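Local coordinates for hypothetical protein PH0730 (Pyrococcus horikoshii, PDB 2P8T) that is of unknown function but may bind ATP and act in aminoacyl-tRNA ligation, and joins a helix-turn-helix-like domain to an alpha+beta domain, at residues Ile24-Glu29 and Lys34-Arg39; Asp19-Ile24 and Ser178-Ala183. All blocks are in the same frame, centred on the assembly; numbering follows the deposited sequence.

Helix 17-26 takes part in both contacts. Interaction 2 uses its middle, which meets helix 172-187 from far along the chain, while interaction 1 uses its C-terminal end and the turn beyond, which meet helix 33-40 just after it. I24 belongs to both segments, the centres lie about 12 Å apart, and interaction 1 is nested inside the long loop that interaction 2 closes. The two also touch directly: I36 CG2 packs on V23 CG2 at 4.1 Å, and F25 CD2 on I180 CD1 at 4.0 Å. One helix thus serves the interior of the N-terminal domain and its junction with the DUF4443 domain, whose five-stranded antiparallel sheet includes strand 163-168.

Interaction 1 (Ile24-Glu29 and Lys34-Arg39); sequences IFLLKE and KQISER
L26, at the end of helix 17-26, faces helix 33-40 and packs against R39, while its neighbour L27 meets I36. The CD2 methyl of L26 lies 3.5 Å from NE of R39 and 3.9 Å from its CZ, coming at the guanidinium obliquely; its other methyl, CD1, is 4.1 Å from R39 CB. Arginine suits this exposed margin because stem and guanidinium can both lie on leucine methyls while N-H groups still reach solvent. The R39 chain bends at its third torsion (chi3 49°), which brings NE up to L26 CD2. E29 OE2 stands 5.7 Å from R39 NH1, so any attraction between them would probably be weak. I36 supplies the second half of the contact. Its CD1 methyl reaches L27 CD2 at 3.9 Å, the two side chains crossing at about a right angle, and stays 4.4 Å from L26 CB. Branched aliphatic residues suit this buried side, where no hydrogen bond joins the segments. L27 is the first residue to leave helical geometry. The contact joins the first two helices of the N-terminal domain, consistent with a helix-turn-helix fold; I36 also rests on L31, and R77 of helix 71-81 hydrogen-bonds the carbonyl oxygens of I24 and F25.

Interaction 2 (Asp19-Ile24 and Ser178-Ala183); sequences DVLAVI and SAIHVA
I180 projects from helix 172-187 onto L21 and A22 of helix 17-26, a helix-helix contact joining the winged-helix-like N-terminal domain, with its three helices and small two-stranded sheet, to the DUF4443 domain. The contact between the segments is wholly apolar. Both branches of I180 work: the CG2 methyl lies 3.7 Å from L21 CB and 3.8 Å from L21 CD1, while the longer arm carries CD1 to the backbone of helix 17-26. With CG1 beside the backbone N (chi1 -67°) and CD1 extended beyond it (chi2 171°), that arm reaches out to A22. Alanine suits this place because its single methyl lets the isoleucine come close to the main chain, the CA atoms of A22 and I180 being 7.1 Å apart. Cutting I180 back to an alanine removes both CG2 and CD1 and is likely to leave L21 and A22 without their partner, opening a gap between the helices. Polar links lie at the margins: D19 OD1 makes a salt bridge with K177, and H181 ND1 hydrogen-bonds E18, both tying the same two helices. On its far side helix 172-187 lies against strand 163-168, where V182 touches I165. I180 CD1 lies 3.6 Å from both CA and CB of A22.

Interaction 1 (Ile24-Glu29 and Lys34-Arg39)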
loop_
_atom_site.group_PDB
_atom_site.type_symbol
_atom_site.label_atom_id
_atom_site.label_comp_id
_atom_site.label_asym_id
_atom_site.label_seq_id
_atom_site.Cartn_x
_atom_site.Cartn_y
_atom_site.Cartn_z
ATOM N N ILE A 24 0.369 -7.030 -6.716
ATOM C CA ILE A 24 -0.143 -8.105 -5.878
ATOM C C ILE A 24 -1.360 -7.650 -5.069
ATOM O O ILE A 24 -2.334 -8.400 -4.958
ATOM C CB ILE A 24 0.959 -8.697 -4.965
ATOM C CG1 ILE A 24 2.142 -9.192 -5.834
ATOM C CG2 ILE A 24 0.417 -9.835 -4.086
ATOM C CD1 ILE A 24 3.246 -9.864 -5.050
ATOM N N PHE A 25 -1.304 -6.443 -4.516
ATOM C CA PHE A 25 -2.516 -5.844 -3.929
ATOM C C PHE A 25 -3.663 -5.733 -4.944
ATOM O O PHE A 25 -4.817 -6.046 -4.629
ATOM C CB PHE A 25 -2.233 -4.483 -3.292
ATOM C CG PHE A 25 -1.596 -4.572 -1.935
ATOM C CD1 PHE A 25 -2.249 -5.228 -0.884
ATOM C CD2 PHE A 25 -0.357 -4.007 -1.701
ATOM C CE1 PHE A 25 -1.673 -5.314 0.375
ATOM C CE2 PHE A 25 0.230 -4.077 -0.448
ATOM C CZ PHE A 25 -0.428 -4.738 0.600
ATOM N N LEU A 26 -3.350 -5.287 -6.160
ATOM C CA LEU A 26 -4.390 -5.046 -7.172
ATOM C C LEU A 26 -5.061 -6.318 -7.654
ATOM O O LEU A 26 -6.272 -6.333 -7.893
ATOM C CB LEU A 26 -3.834 -4.260 -8.367
ATOM C CG LEU A 26 -3.561 -2.770 -8.160
ATOM C CD1 LEU A 26 -2.803 -2.182 -9.358
ATOM C CD2 LEU A 26 -4.841 -1.983 -7.887
ATOM N N LEU A 27 -4.274 -7.384 -7.781
ATOM C CA LEU A 27 -4.753 -8.652 -8.337
ATOM C C LEU A 27 -5.596 -9.512 -7.379
ATOM O O LEU A 27 -5.628 -10.741 -7.490
ATOM C CB LEU A 27 -3.579 -9.445 -8.946
ATOM C CG LEU A 27 -2.982 -8.898 -10.253
ATOM C CD1 LEU A 27 -1.825 -9.761 -10.742
ATOM C CD2 LEU A 27 -4.023 -8.762 -11.364
ATOM N N LYS A 28 -6.286 -8.870 -6.437
ATOM C CA LYS A 28 -7.312 -9.553 -5.640
ATOM C C LYS A 28 -8.414 -10.040 -6.575
ATOM O O LYS A 28 -9.108 -11.033 -6.286
ATOM C CB LYS A 28 -7.889 -8.625 -4.567
ATOM C CG LYS A 28 -8.566 -7.367 -5.104
ATOM C CD LYS A 28 -8.706 -6.292 -4.026
ATOM C CE LYS A 28 -9.667 -6.698 -2.909
ATOM N NZ LYS A 28 -11.099 -6.597 -3.332
ATOM N N GLU A 29 -8.560 -9.321 -7.689
ATOM C CA GLU A 29 -9.415 -9.716 -8.804
ATOM C C GLU A 29 -8.563 -9.843 -10.084
ATOM O O GLU A 29 -7.586 -9.095 -10.256
ATOM C CB GLU A 29 -10.539 -8.688 -9.008
ATOM C CG GLU A 29 -10.111 -7.365 -9.668
ATOM C CD GLU A 29 -11.209 -6.310 -9.675
ATOM O OE1 GLU A 29 -12.379 -6.657 -9.381
ATOM O OE2 GLU A 29 -10.899 -5.126 -9.972
ATOM N N LYS A 34 -3.751 -3.414 -19.422
ATOM C CA LYS A 34 -4.013 -1.981 -19.588
ATOM C C LYS A 34 -4.653 -1.361 -18.336
ATOM O O LYS A 34 -4.358 -0.212 -18.000
ATOM C CB LYS A 34 -4.855 -1.710 -20.845
ATOM C CG LYS A 34 -4.774 -0.273 -21.351
ATOM C CD LYS A 34 -5.466 -0.101 -22.700
ATOM C CE LYS A 34 -5.751 1.371 -23.001
ATOM N NZ LYS A 34 -6.775 1.950 -22.077
ATOM N N GLN A 35 -5.513 -2.122 -17.656
ATOM C CA GLN A 35 -6.065 -1.722 -16.350
ATOM C C GLN A 35 -4.962 -1.558 -15.300
ATOM O O GLN A 35 -4.961 -0.597 -14.530
ATOM C CB GLN A 35 -7.080 -2.746 -15.845
ATOM C CG GLN A 35 -8.371 -2.819 -16.645
ATOM C CD GLN A 35 -9.176 -4.063 -16.321
ATOM O OE1 GLN A 35 -8.756 -5.184 -16.617
ATOM N NE2 GLN A 35 -10.343 -3.872 -15.721
ATOM N N ILE A 36 -4.029 -2.505 -15.274
ATOM C CA ILE A 36 -2.872 -2.420 -14.389
ATOM C C ILE A 36 -2.066 -1.148 -14.690
ATOM O O ILE A 36 -1.722 -0.394 -13.774
ATOM C CB ILE A 36 -1.978 -3.698 -14.491
ATOM C CG1 ILE A 36 -2.768 -4.971 -14.135
ATOM C CG2 ILE A 36 -0.728 -3.567 -13.638
ATOM C CD1 ILE A 36 -3.024 -5.192 -12.640
ATOM N N SER A 37 -1.788 -0.908 -15.975
ATOM C CA SER A 37 -1.048 0.276 -16.428
ATOM C C SER A 37 -1.650 1.593 -15.939
ATOM O O SER A 37 -0.918 2.496 -15.530
ATOM C CB SER A 37 -0.963 0.311 -17.957
ATOM O OG SER A 37 -0.085 -0.686 -18.445
ATOM N N GLU A 38 -2.978 1.690 -15.996
ATOM C CA GLU A 38 -3.692 2.904 -15.596
ATOM C C GLU A 38 -3.639 3.122 -14.080
ATOM O O GLU A 38 -3.421 4.240 -13.612
ATOM C CB GLU A 38 -5.149 2.889 -16.103
ATOM C CG GLU A 38 -6.075 1.914 -15.368
ATOM C CD GLU A 38 -7.566 2.160 -15.597
ATOM O OE1 GLU A 38 -7.965 2.467 -16.748
ATOM O OE2 GLU A 38 -8.342 2.013 -14.622
ATOM N N ARG A 39 -3.815 2.039 -13.327
ATOM C CA ARG A 39 -3.902 2.102 -11.867
ATOM C C ARG A 39 -2.544 2.253 -11.180
ATOM O O ARG A 39 -2.464 2.769 -10.059
ATOM C CB ARG A 39 -4.661 0.885 -11.327
ATOM C CG ARG A 39 -6.117 0.836 -11.780
ATOM C CD ARG A 39 -7.003 0.037 -10.843
ATOM N NE ARG A 39 -6.824 0.409 -9.437
ATOM C CZ ARG A 39 -7.798 0.435 -8.528
ATOM N NH1 ARG A 39 -9.049 0.136 -8.870
ATOM N NH2 ARG A 39 -7.521 0.780 -7.277
#

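Interaction 2 (Asp19-Ile24 and Ser178-Ala183)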
loop_
_atom_site.group_PDB
_atom_site.type_symbol
_atom_site.label_atom_id
_atom_site.label_comp_id
_atom_site.label_asym_id
_atom_site.label_seq_id
_atom_site.Cartn_x
_atom_site.Cartn_y
_atom_site.Cartn_z
ATOM N N ASP A 19 6.083 -1.225 -6.976
ATOM C CA ASP A 19 5.245 -1.632 -8.095
ATOM C C ASP A 19 4.869 -3.116 -7.984
ATOM O O ASP A 19 3.739 -3.483 -8.271
ATOM C CB ASP A 19 5.948 -1.379 -9.444
ATOM C CG ASP A 19 6.240 0.091 -9.699
ATOM O OD1 ASP A 19 5.353 0.958 -9.456
ATOM O OD2 ASP A 19 7.365 0.379 -10.162
ATOM N N VAL A 20 5.817 -3.963 -7.590
ATOM C CA VAL A 20 5.547 -5.401 -7.397
ATOM C C VAL A 20 4.465 -5.523 -6.333
ATOM O O VAL A 20 3.415 -6.138 -6.579
ATOM C CB VAL A 20 6.798 -6.197 -6.962
ATOM C CG1 VAL A 20 6.461 -7.690 -6.699
ATOM C CG2 VAL A 20 7.940 -6.056 -7.998
ATOM N N LEU A 21 4.686 -4.885 -5.182
ATOM C CA LEU A 21 3.692 -4.965 -4.095
ATOM C C LEU A 21 2.320 -4.471 -4.542
ATOM O O LEU A 21 1.309 -5.122 -4.270
ATOM C CB LEU A 21 4.162 -4.237 -2.832
ATOM C CG LEU A 21 5.409 -4.786 -2.126
ATOM C CD1 LEU A 21 6.041 -3.763 -1.199
ATOM C CD2 LEU A 21 5.078 -6.076 -1.398
ATOM N N ALA A 22 2.285 -3.341 -5.263
ATOM C CA ALA A 22 1.040 -2.793 -5.791
ATOM C C ALA A 22 0.278 -3.770 -6.680
ATOM O O ALA A 22 -0.940 -3.913 -6.538
ATOM C CB ALA A 22 1.281 -1.467 -6.529
ATOM N N VAL A 23 0.983 -4.431 -7.598
ATOM C CA VAL A 23 0.328 -5.379 -8.505
ATOM C C VAL A 23 -0.336 -6.512 -7.712
ATOM O O VAL A 23 -1.470 -6.884 -7.982
ATOM C CB VAL A 23 1.327 -5.949 -9.570
ATOM C CG1 VAL A 23 0.779 -7.216 -10.214
ATOM C CG2 VAL A 23 1.654 -4.886 -10.604
ATOM N N ILE A 24 0.369 -7.030 -6.716
ATOM C CA ILE A 24 -0.143 -8.105 -5.878
ATOM C C ILE A 24 -1.360 -7.650 -5.069
ATOM O O ILE A 24 -2.334 -8.400 -4.958
ATOM C CB ILE A 24 0.959 -8.697 -4.965
ATOM C CG1 ILE A 24 2.142 -9.192 -5.834
ATOM C CG2 ILE A 24 0.417 -9.835 -4.086
ATOM C CD1 ILE A 24 3.246 -9.864 -5.050
ATOM N N SER A 178 2.874 5.812 -3.010
ATOM C CA SER A 178 3.519 6.432 -1.857
ATOM C C SER A 178 3.135 5.730 -0.550
ATOM O O SER A 178 3.986 5.552 0.333
ATOM C CB SER A 178 3.211 7.932 -1.783
ATOM O OG SER A 178 1.811 8.200 -1.724
ATOM N N ALA A 179 1.870 5.326 -0.426
ATOM C CA ALA A 179 1.446 4.569 0.780
ATOM C C ALA A 179 2.206 3.233 0.875
ATOM O O ALA A 179 2.683 2.851 1.952
ATOM C CB ALA A 179 -0.077 4.346 0.765
ATOM N N ILE A 180 2.337 2.535 -0.253
ATOM C CA ILE A 180 3.083 1.277 -0.288
ATOM C C ILE A 180 4.558 1.522 0.046
ATOM O O ILE A 180 5.174 0.746 0.757
ATOM C CB ILE A 180 2.876 0.514 -1.624
ATOM C CG1 ILE A 180 1.421 0.053 -1.714
ATOM C CG2 ILE A 180 3.836 -0.714 -1.709
ATOM C CD1 ILE A 180 1.000 -0.515 -3.059
ATOM N N HIS A 181 5.115 2.635 -0.434
ATOM C CA HIS A 181 6.499 2.960 -0.070
ATOM C C HIS A 181 6.676 3.043 1.462
ATOM O O HIS A 181 7.612 2.494 2.010
ATOM C CB HIS A 181 6.917 4.268 -0.739
ATOM C CG HIS A 181 8.322 4.671 -0.431
ATOM N ND1 HIS A 181 9.404 3.875 -0.737
ATOM C CD2 HIS A 181 8.821 5.772 0.173
ATOM C CE1 HIS A 181 10.515 4.473 -0.338
ATOM N NE2 HIS A 181 10.188 5.631 0.209
ATOM N N VAL A 182 5.761 3.737 2.142
ATOM C CA VAL A 182 5.801 3.854 3.613
ATOM C C VAL A 182 5.637 2.491 4.293
ATOM O O VAL A 182 6.378 2.134 5.223
ATOM C CB VAL A 182 4.745 4.885 4.142
ATOM C CG1 VAL A 182 4.800 4.979 5.672
ATOM C CG2 VAL A 182 4.953 6.286 3.491
ATOM N N ALA A 183 4.674 1.704 3.797
ATOM C CA ALA A 183 4.460 0.337 4.267
ATOM C C ALA A 183 5.729 -0.498 4.161
ATOM O O ALA A 183 6.136 -1.209 5.123
ATOM C CB ALA A 183 3.336 -0.296 3.463
#